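Local coordinates for SusD homolog (Bacteroides thetaiotaomicron, PDB 3EHM), which probably binds mucin O-glycans at the cell surface as a SusD-like outer-membrane lipoprotein, helping this gut symbiont to use them, at residues A[307-319]-A[463-475]. Numbering follows the deposited sequence.
Sequences YFPVAPTNSKSKS and YLMKPMDEAAPGR
Met468, a selenomethionine, pushes its side chain against residues 311-315, where two irregular loops of this SusD-like fold are pinned together by backbone bonds. Met468 N donates to Pro312 O at 2.9 Å, nearly straight at 165°, and Asp469 N gives a longer, more bent bond to Thr313 O. From Met468 CB outward, the chain first meets Thr313 O, 3.6 Å from CB, and CG, anti to the backbone N (chi1 -177°), runs on to Ser315 OG at 3.8 Å. SE then passes alongside the Asn314 side chain; the CE position is doubtful, since it is modelled too close to Ala311 CB and Asn314 CA. Thr313 lies side by side with Pro467, CB to CB 3.7 Å, while its CG2 reaches Asp469 CB and Ala472 CB; its OG1 is hydrogen-bonded to Trp81 NE1. Pro312 CG packs against Met465 O and Lys466 O, 3.2 Å from the latter, and its ring crosses the Met465 side chain at about a right angle. Asp469 opens the type I turn into the weakly bonded helix 472-475: OD1 accepts a capping bond from Ala471 N above the carboxylate plane, and OD2 takes Arg475 NH1 in a 2.8 Å salt bridge, on its syn side but 32° out of that plane.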
ATOM      1  N   TYR A 307      10.280 -10.405 -20.306  1.00 19.62           N
ATOM      2  CA  TYR A 307       9.387  -9.857 -19.292  1.00 18.52           C
ATOM      3  C   TYR A 307       8.019  -9.589 -19.910  1.00 16.70           C
ATOM      4  O   TYR A 307       7.831  -8.597 -20.612  1.00 16.42           O
ATOM      5  CB  TYR A 307      10.002  -8.578 -18.721  1.00 18.43           C
ATOM      6  CG  TYR A 307      11.257  -8.861 -17.929  1.00 18.22           C
ATOM      7  CD1 TYR A 307      11.181  -9.407 -16.648  1.00 17.61           C
ATOM      8  CD2 TYR A 307      12.523  -8.648 -18.485  1.00 19.62           C
ATOM      9  CE1 TYR A 307      12.325  -9.738 -15.939  1.00 17.91           C
ATOM     10  CE2 TYR A 307      13.678  -8.977 -17.782  1.00 20.20           C
ATOM     11  CZ  TYR A 307      13.569  -9.524 -16.510  1.00 18.68           C
ATOM     12  OH  TYR A 307      14.697  -9.866 -15.806  1.00 22.61           O
ATOM     13  N   PHE A 308       7.077 -10.493 -19.646  1.00 16.62           N
ATOM     14  CA  PHE A 308       5.719 -10.409 -20.182  1.00 15.31           C
ATOM     15  C   PHE A 308       4.702 -10.073 -19.092  1.00 15.32           C
ATOM     16  O   PHE A 308       4.447 -10.881 -18.199  1.00 13.40           O
ATOM     17  CB  PHE A 308       5.325 -11.748 -20.817  1.00 16.28           C
ATOM     18  CG  PHE A 308       6.342 -12.293 -21.785  1.00 18.39           C
ATOM     19  CD1 PHE A 308       6.627 -13.655 -21.810  1.00 17.08           C
ATOM     20  CD2 PHE A 308       7.008 -11.455 -22.674  1.00 19.35           C
ATOM     21  CE1 PHE A 308       7.561 -14.178 -22.709  1.00 20.56           C
ATOM     22  CE2 PHE A 308       7.945 -11.968 -23.580  1.00 20.00           C
ATOM     23  CZ  PHE A 308       8.220 -13.331 -23.594  1.00 20.23           C
ATOM     24  N   PRO A 309       4.098  -8.880 -19.164  1.00 14.92           N
ATOM     25  CA  PRO A 309       3.111  -8.468 -18.164  1.00 16.15           C
ATOM     26  C   PRO A 309       1.683  -8.911 -18.474  1.00 16.11           C
ATOM     27  O   PRO A 309       1.373  -9.337 -19.586  1.00 16.72           O
ATOM     28  CB  PRO A 309       3.241  -6.954 -18.175  1.00 15.28           C
ATOM     29  CG  PRO A 309       3.455  -6.680 -19.634  1.00 17.57           C
ATOM     30  CD  PRO A 309       4.467  -7.746 -20.033  1.00 15.31           C
ATOM     31  N   VAL A 310       0.825  -8.809 -17.465  1.00 16.44           N
ATOM     32  CA  VAL A 310      -0.588  -9.135 -17.596  1.00 14.31           C
ATOM     33  C   VAL A 310      -1.289  -7.803 -17.346  1.00 14.38           C
ATOM     34  O   VAL A 310      -0.970  -7.095 -16.386  1.00 14.26           O
ATOM     35  CB  VAL A 310      -1.021 -10.184 -16.553  1.00 15.15           C
ATOM     36  CG1 VAL A 310      -2.524 -10.418 -16.630  1.00 12.31           C
ATOM     37  CG2 VAL A 310      -0.279 -11.495 -16.810  1.00 14.28           C
ATOM     38  N   ALA A 311      -2.225  -7.454 -18.217  1.00 14.73           N
ATOM     39  CA  ALA A 311      -2.922  -6.180 -18.103  1.00 15.88           C
ATOM     40  C   ALA A 311      -3.744  -6.038 -16.828  1.00 16.16           C
ATOM     41  O   ALA A 311      -4.164  -7.031 -16.229  1.00 14.02           O
ATOM     42  CB  ALA A 311      -3.800  -5.964 -19.326  1.00 18.45           C
ATOM     43  N   PRO A 312      -3.973  -4.791 -16.389  1.00 15.81           N
ATOM     44  CA  PRO A 312      -4.753  -4.554 -15.172  1.00 15.89           C
ATOM     45  C   PRO A 312      -6.220  -4.882 -15.394  1.00 16.07           C
ATOM     46  O   PRO A 312      -6.744  -4.703 -16.496  1.00 16.62           O
ATOM     47  CB  PRO A 312      -4.519  -3.075 -14.896  1.00 15.28           C
ATOM     48  CG  PRO A 312      -4.399  -2.504 -16.269  1.00 15.62           C
ATOM     49  CD  PRO A 312      -3.516  -3.517 -16.973  1.00 17.16           C
ATOM     50  N   THR A 313      -6.870  -5.372 -14.344  1.00 16.50           N
ATOM     51  CA  THR A 313      -8.280  -5.732 -14.404  1.00 16.66           C
ATOM     52  C   THR A 313      -8.536  -6.589 -15.647  1.00 16.01           C
ATOM     53  O   THR A 313      -9.337  -6.244 -16.518  1.00 15.24           O
ATOM     54  CB  THR A 313      -9.157  -4.454 -14.405  1.00 16.44           C
ATOM     55  OG1 THR A 313      -8.758  -3.613 -13.311  1.00 17.84           O
ATOM     56  CG2 THR A 313     -10.630  -4.802 -14.228  1.00 15.87           C
ATOM     57  N   ASN A 314      -7.830  -7.716 -15.700  1.00 16.49           N
ATOM     58  CA  ASN A 314      -7.911  -8.677 -16.791  1.00 17.23           C
ATOM     59  C   ASN A 314      -9.350  -9.101 -17.047  1.00 17.71           C
ATOM     60  O   ASN A 314     -10.090  -9.387 -16.110  1.00 17.74           O
ATOM     61  CB  ASN A 314      -7.065  -9.908 -16.445  1.00 18.62           C
ATOM     62  CG  ASN A 314      -6.941 -10.890 -17.601  1.00 20.54           C
ATOM     63  OD1 ASN A 314      -6.300 -11.930 -17.467  1.00 26.25           O
ATOM     64  ND2 ASN A 314      -7.541 -10.566 -18.736  1.00 18.86           N
ATOM     65  N   SER A 315      -9.745  -9.141 -18.318  1.00 16.25           N
ATOM     66  CA  SER A 315     -11.103  -9.535 -18.667  1.00 18.45           C
ATOM     67  C   SER A 315     -11.150 -10.980 -19.150  1.00 18.12           C
ATOM     68  O   SER A 315     -12.225 -11.529 -19.371  1.00 19.60           O
ATOM     69  CB  SER A 315     -11.664  -8.611 -19.752  1.00 18.60           C
ATOM     70  OG  SER A 315     -10.968  -8.775 -20.975  1.00 19.29           O
ATOM     71  N   LYS A 316      -9.981 -11.598 -19.291  1.00 18.29           N
ATOM     72  CA  LYS A 316      -9.893 -12.980 -19.758  1.00 19.18           C
ATOM     73  C   LYS A 316      -9.924 -14.024 -18.645  1.00 18.92           C
ATOM     74  O   LYS A 316      -9.493 -13.769 -17.518  1.00 17.49           O
ATOM     75  CB  LYS A 316      -8.617 -13.170 -20.583  1.00 20.83           C
ATOM     76  CG  LYS A 316      -8.801 -13.057 -22.093  1.00 25.78           C
ATOM     77  CD  LYS A 316      -9.355 -11.711 -22.513  1.00 27.94           C
ATOM     78  CE  LYS A 316      -9.418 -11.599 -24.039  1.00 30.62           C
ATOM     79  NZ  LYS A 316     -10.257 -12.664 -24.678  1.00 27.14           N
ATOM     80  N   SER A 317     -10.431 -15.208 -18.978  1.00 17.10           N
ATOM     81  CA  SER A 317     -10.505 -16.312 -18.027  1.00 17.56           C
ATOM     82  C   SER A 317      -9.104 -16.840 -17.733  1.00 16.69           C
ATOM     83  O   SER A 317      -8.165 -16.589 -18.486  1.00 15.83           O
ATOM     84  CB  SER A 317     -11.356 -17.452 -18.600  1.00 17.57           C
ATOM     85  OG  SER A 317     -12.698 -17.041 -18.782  1.00 25.70           O
ATOM     86  N   LYS A 318      -8.967 -17.573 -16.634  1.00 16.92           N
ATOM     87  CA  LYS A 318      -7.681 -18.151 -16.268  1.00 16.35           C
ATOM     88  C   LYS A 318      -7.266 -19.158 -17.338  1.00 17.05           C
ATOM     89  O   LYS A 318      -8.107 -19.854 -17.892  1.00 17.32           O
ATOM     90  CB  LYS A 318      -7.788 -18.872 -14.923  1.00 17.16           C
ATOM     91  CG  LYS A 318      -6.504 -19.575 -14.502  1.00 17.17           C
ATOM     92  CD  LYS A 318      -6.688 -20.340 -13.203  1.00 20.09           C
ATOM     93  CE  LYS A 318      -5.401 -21.038 -12.795  1.00 19.67           C
ATOM     94  NZ  LYS A 318      -5.591 -21.898 -11.594  1.00 18.85           N
ATOM     95  N   SER A 319      -5.972 -19.235 -17.627  1.00 18.23           N
ATOM     96  CA  SER A 319      -5.471 -20.185 -18.615  1.00 19.71           C
ATOM     97  C   SER A 319      -4.156 -20.784 -18.127  1.00 20.57           C
ATOM     98  O   SER A 319      -3.434 -20.162 -17.344  1.00 20.16           O
ATOM     99  CB  SER A 319      -5.266 -19.497 -19.964  1.00 21.41           C
ATOM    100  OG  SER A 319      -4.746 -20.411 -20.914  1.00 21.73           O
ATOM    101  N   TYR A 463       0.762   7.748 -13.690  1.00 13.68           N
ATOM    102  CA  TYR A 463      -0.281   7.435 -14.655  1.00 14.36           C
ATOM    103  C   TYR A 463      -0.288   5.915 -14.772  1.00 12.90           C
ATOM    104  O   TYR A 463       0.765   5.282 -14.733  1.00 12.96           O
ATOM    105  CB  TYR A 463       0.014   8.083 -16.012  1.00 14.35           C
ATOM    106  CG  TYR A 463      -0.088   9.597 -16.003  1.00 15.92           C
ATOM    107  CD1 TYR A 463      -0.922  10.257 -15.094  1.00 16.33           C
ATOM    108  CD2 TYR A 463       0.622  10.368 -16.926  1.00 16.21           C
ATOM    109  CE1 TYR A 463      -1.047  11.649 -15.106  1.00 13.83           C
ATOM    110  CE2 TYR A 463       0.502  11.759 -16.949  1.00 14.56           C
ATOM    111  CZ  TYR A 463      -0.332  12.389 -16.036  1.00 15.60           C
ATOM    112  OH  TYR A 463      -0.450  13.755 -16.057  1.00 13.94           O
ATOM    113  N   LEU A 464      -1.471   5.332 -14.921  1.00 14.46           N
ATOM    114  CA  LEU A 464      -1.594   3.883 -14.983  1.00 14.40           C
ATOM    115  C   LEU A 464      -2.137   3.347 -16.294  1.00 16.77           C
ATOM    116  O   LEU A 464      -2.800   4.059 -17.048  1.00 16.60           O
ATOM    117  CB  LEU A 464      -2.527   3.399 -13.870  1.00 14.60           C
ATOM    118  CG  LEU A 464      -2.326   3.976 -12.470  1.00 14.34           C
ATOM    119  CD1 LEU A 464      -3.520   3.616 -11.605  1.00 15.52           C
ATOM    120  CD2 LEU A 464      -1.038   3.452 -11.871  1.00 13.10           C
HETATM  121  N   MSE A 465      -1.852   2.074 -16.547  1.00 16.80           N
HETATM  122  CA  MSE A 465      -2.369   1.394 -17.725  1.00 17.52           C
HETATM  123  C   MSE A 465      -3.859   1.308 -17.403  1.00 17.37           C
HETATM  124  O   MSE A 465      -4.227   1.004 -16.267  1.00 15.74           O
HETATM  125  CB  MSE A 465      -1.780  -0.020 -17.830  1.00 17.77           C
HETATM  126  CG  MSE A 465      -0.286  -0.069 -18.140  1.00 22.56           C
HETATM  127 SE   MSE A 465       0.077   0.072 -20.036  1.00 27.96          SE
HETATM  128  CE  MSE A 465       1.977  -0.313 -20.023  1.00 21.01           C
ATOM    129  N   LYS A 466      -4.712   1.581 -18.383  1.00 17.52           N
ATOM    130  CA  LYS A 466      -6.154   1.542 -18.160  1.00 18.10           C
ATOM    131  C   LYS A 466      -6.649   0.114 -17.973  1.00 17.29           C
ATOM    132  O   LYS A 466      -6.052  -0.830 -18.485  1.00 18.61           O
ATOM    133  CB  LYS A 466      -6.879   2.176 -19.348  1.00 21.80           C
ATOM    134  CG  LYS A 466      -6.713   1.384 -20.632  1.00 23.96           C
ATOM    135  CD  LYS A 466      -7.264   2.119 -21.843  1.00 27.73           C
ATOM    136  CE  LYS A 466      -7.006   1.315 -23.111  1.00 29.03           C
ATOM    137  NZ  LYS A 466      -6.773   2.210 -24.285  1.00 32.93           N
ATOM    138  N   PRO A 467      -7.757  -0.065 -17.239  1.00 16.42           N
ATOM    139  CA  PRO A 467      -8.272  -1.420 -17.035  1.00 15.75           C
ATOM    140  C   PRO A 467      -8.669  -2.069 -18.361  1.00 16.17           C
ATOM    141  O   PRO A 467      -9.184  -1.409 -19.256  1.00 15.62           O
ATOM    142  CB  PRO A 467      -9.463  -1.199 -16.102  1.00 17.46           C
ATOM    143  CG  PRO A 467      -9.921   0.194 -16.453  1.00 17.83           C
ATOM    144  CD  PRO A 467      -8.618   0.935 -16.583  1.00 17.04           C
HETATM  145  N   MSE A 468      -8.418  -3.366 -18.482  1.00 16.84           N
HETATM  146  CA  MSE A 468      -8.746  -4.090 -19.701  1.00 17.26           C
HETATM  147  C   MSE A 468     -10.245  -4.358 -19.791  1.00 17.17           C
HETATM  148  O   MSE A 468     -10.827  -4.316 -20.872  1.00 15.83           O
HETATM  149  CB  MSE A 468      -7.981  -5.405 -19.739  1.00 17.84           C
HETATM  150  CG  MSE A 468      -8.203  -6.202 -20.995  1.00 20.81           C
HETATM  151 SE   MSE A 468      -7.196  -7.841 -20.982  1.00 28.22          SE
HETATM  152  CE  MSE A 468      -6.284  -7.704 -19.294  1.00 33.56           C
ATOM    153  N   ASP A 469     -10.856  -4.641 -18.644  1.00 17.01           N
ATOM    154  CA  ASP A 469     -12.290  -4.901 -18.562  1.00 18.37           C
ATOM    155  C   ASP A 469     -13.020  -3.561 -18.555  1.00 19.66           C
ATOM    156  O   ASP A 469     -13.203  -2.946 -17.506  1.00 19.52           O
ATOM    157  CB  ASP A 469     -12.600  -5.674 -17.277  1.00 18.21           C
ATOM    158  CG  ASP A 469     -14.075  -5.990 -17.120  1.00 20.04           C
ATOM    159  OD1 ASP A 469     -14.857  -5.727 -18.065  1.00 17.34           O
ATOM    160  OD2 ASP A 469     -14.447  -6.508 -16.046  1.00 17.48           O
ATOM    161  N   GLU A 470     -13.445  -3.113 -19.731  1.00 20.01           N
ATOM    162  CA  GLU A 470     -14.128  -1.833 -19.852  1.00 20.15           C
ATOM    163  C   GLU A 470     -15.472  -1.750 -19.133  1.00 19.07           C
ATOM    164  O   GLU A 470     -16.053  -0.672 -19.020  1.00 18.18           O
ATOM    165  CB  GLU A 470     -14.298  -1.473 -21.329  1.00 23.17           C
ATOM    166  CG  GLU A 470     -12.976  -1.222 -22.043  1.00 28.55           C
ATOM    167  CD  GLU A 470     -13.157  -0.563 -23.396  1.00 31.75           C
ATOM    168  OE1 GLU A 470     -13.810  -1.168 -24.274  1.00 32.25           O
ATOM    169  OE2 GLU A 470     -12.646   0.565 -23.577  1.00 35.96           O
ATOM    170  N   ALA A 471     -15.967  -2.881 -18.646  1.00 18.20           N
ATOM    171  CA  ALA A 471     -17.236  -2.886 -17.932  1.00 18.16           C
ATOM    172  C   ALA A 471     -17.028  -2.683 -16.427  1.00 17.59           C
ATOM    173  O   ALA A 471     -17.986  -2.460 -15.689  1.00 15.25           O
ATOM    174  CB  ALA A 471     -17.973  -4.195 -18.181  1.00 20.25           C
ATOM    175  N   ALA A 472     -15.776  -2.754 -15.982  1.00 16.44           N
ATOM    176  CA  ALA A 472     -15.457  -2.597 -14.560  1.00 16.61           C
ATOM    177  C   ALA A 472     -15.860  -1.252 -13.950  1.00 15.90           C
ATOM    178  O   ALA A 472     -16.488  -1.214 -12.891  1.00 16.72           O
ATOM    179  CB  ALA A 472     -13.961  -2.854 -14.327  1.00 14.04           C
ATOM    180  N   PRO A 473     -15.504  -0.129 -14.599  1.00 16.39           N
ATOM    181  CA  PRO A 473     -15.873   1.177 -14.043  1.00 16.49           C
ATOM    182  C   PRO A 473     -17.375   1.315 -13.796  1.00 18.20           C
ATOM    183  O   PRO A 473     -17.802   1.910 -12.806  1.00 16.41           O
ATOM    184  CB  PRO A 473     -15.360   2.154 -15.099  1.00 18.69           C
ATOM    185  CG  PRO A 473     -14.131   1.447 -15.619  1.00 17.38           C
ATOM    186  CD  PRO A 473     -14.651   0.033 -15.791  1.00 17.03           C
ATOM    187  N   GLY A 474     -18.171   0.753 -14.699  1.00 17.68           N
ATOM    188  CA  GLY A 474     -19.612   0.830 -14.556  1.00 18.30           C
ATOM    189  C   GLY A 474     -20.118   0.136 -13.307  1.00 19.25           C
ATOM    190  O   GLY A 474     -21.148   0.523 -12.752  1.00 17.97           O
ATOM    191  N   ARG A 475     -19.394  -0.887 -12.859  1.00 18.67           N
ATOM    192  CA  ARG A 475     -19.786  -1.638 -11.672  1.00 19.03           C
ATOM    193  C   ARG A 475     -19.704  -0.832 -10.379  1.00 18.48           C
ATOM    194  O   ARG A 475     -20.359  -1.177  -9.393  1.00 20.09           O
ATOM    195  CB  ARG A 475     -18.934  -2.907 -11.533  1.00 17.92           C
ATOM    196  CG  ARG A 475     -19.098  -3.889 -12.675  1.00 16.93           C
ATOM    197  CD  ARG A 475     -18.506  -5.260 -12.362  1.00 16.97           C
ATOM    198  NE  ARG A 475     -18.740  -6.180 -13.474  1.00 17.48           N
ATOM    199  CZ  ARG A 475     -17.848  -6.474 -14.416  1.00 18.14           C
ATOM    200  NH1 ARG A 475     -16.637  -5.936 -14.384  1.00 16.18           N
ATOM    201  NH2 ARG A 475     -18.182  -7.285 -15.417  1.00 18.45           N
TER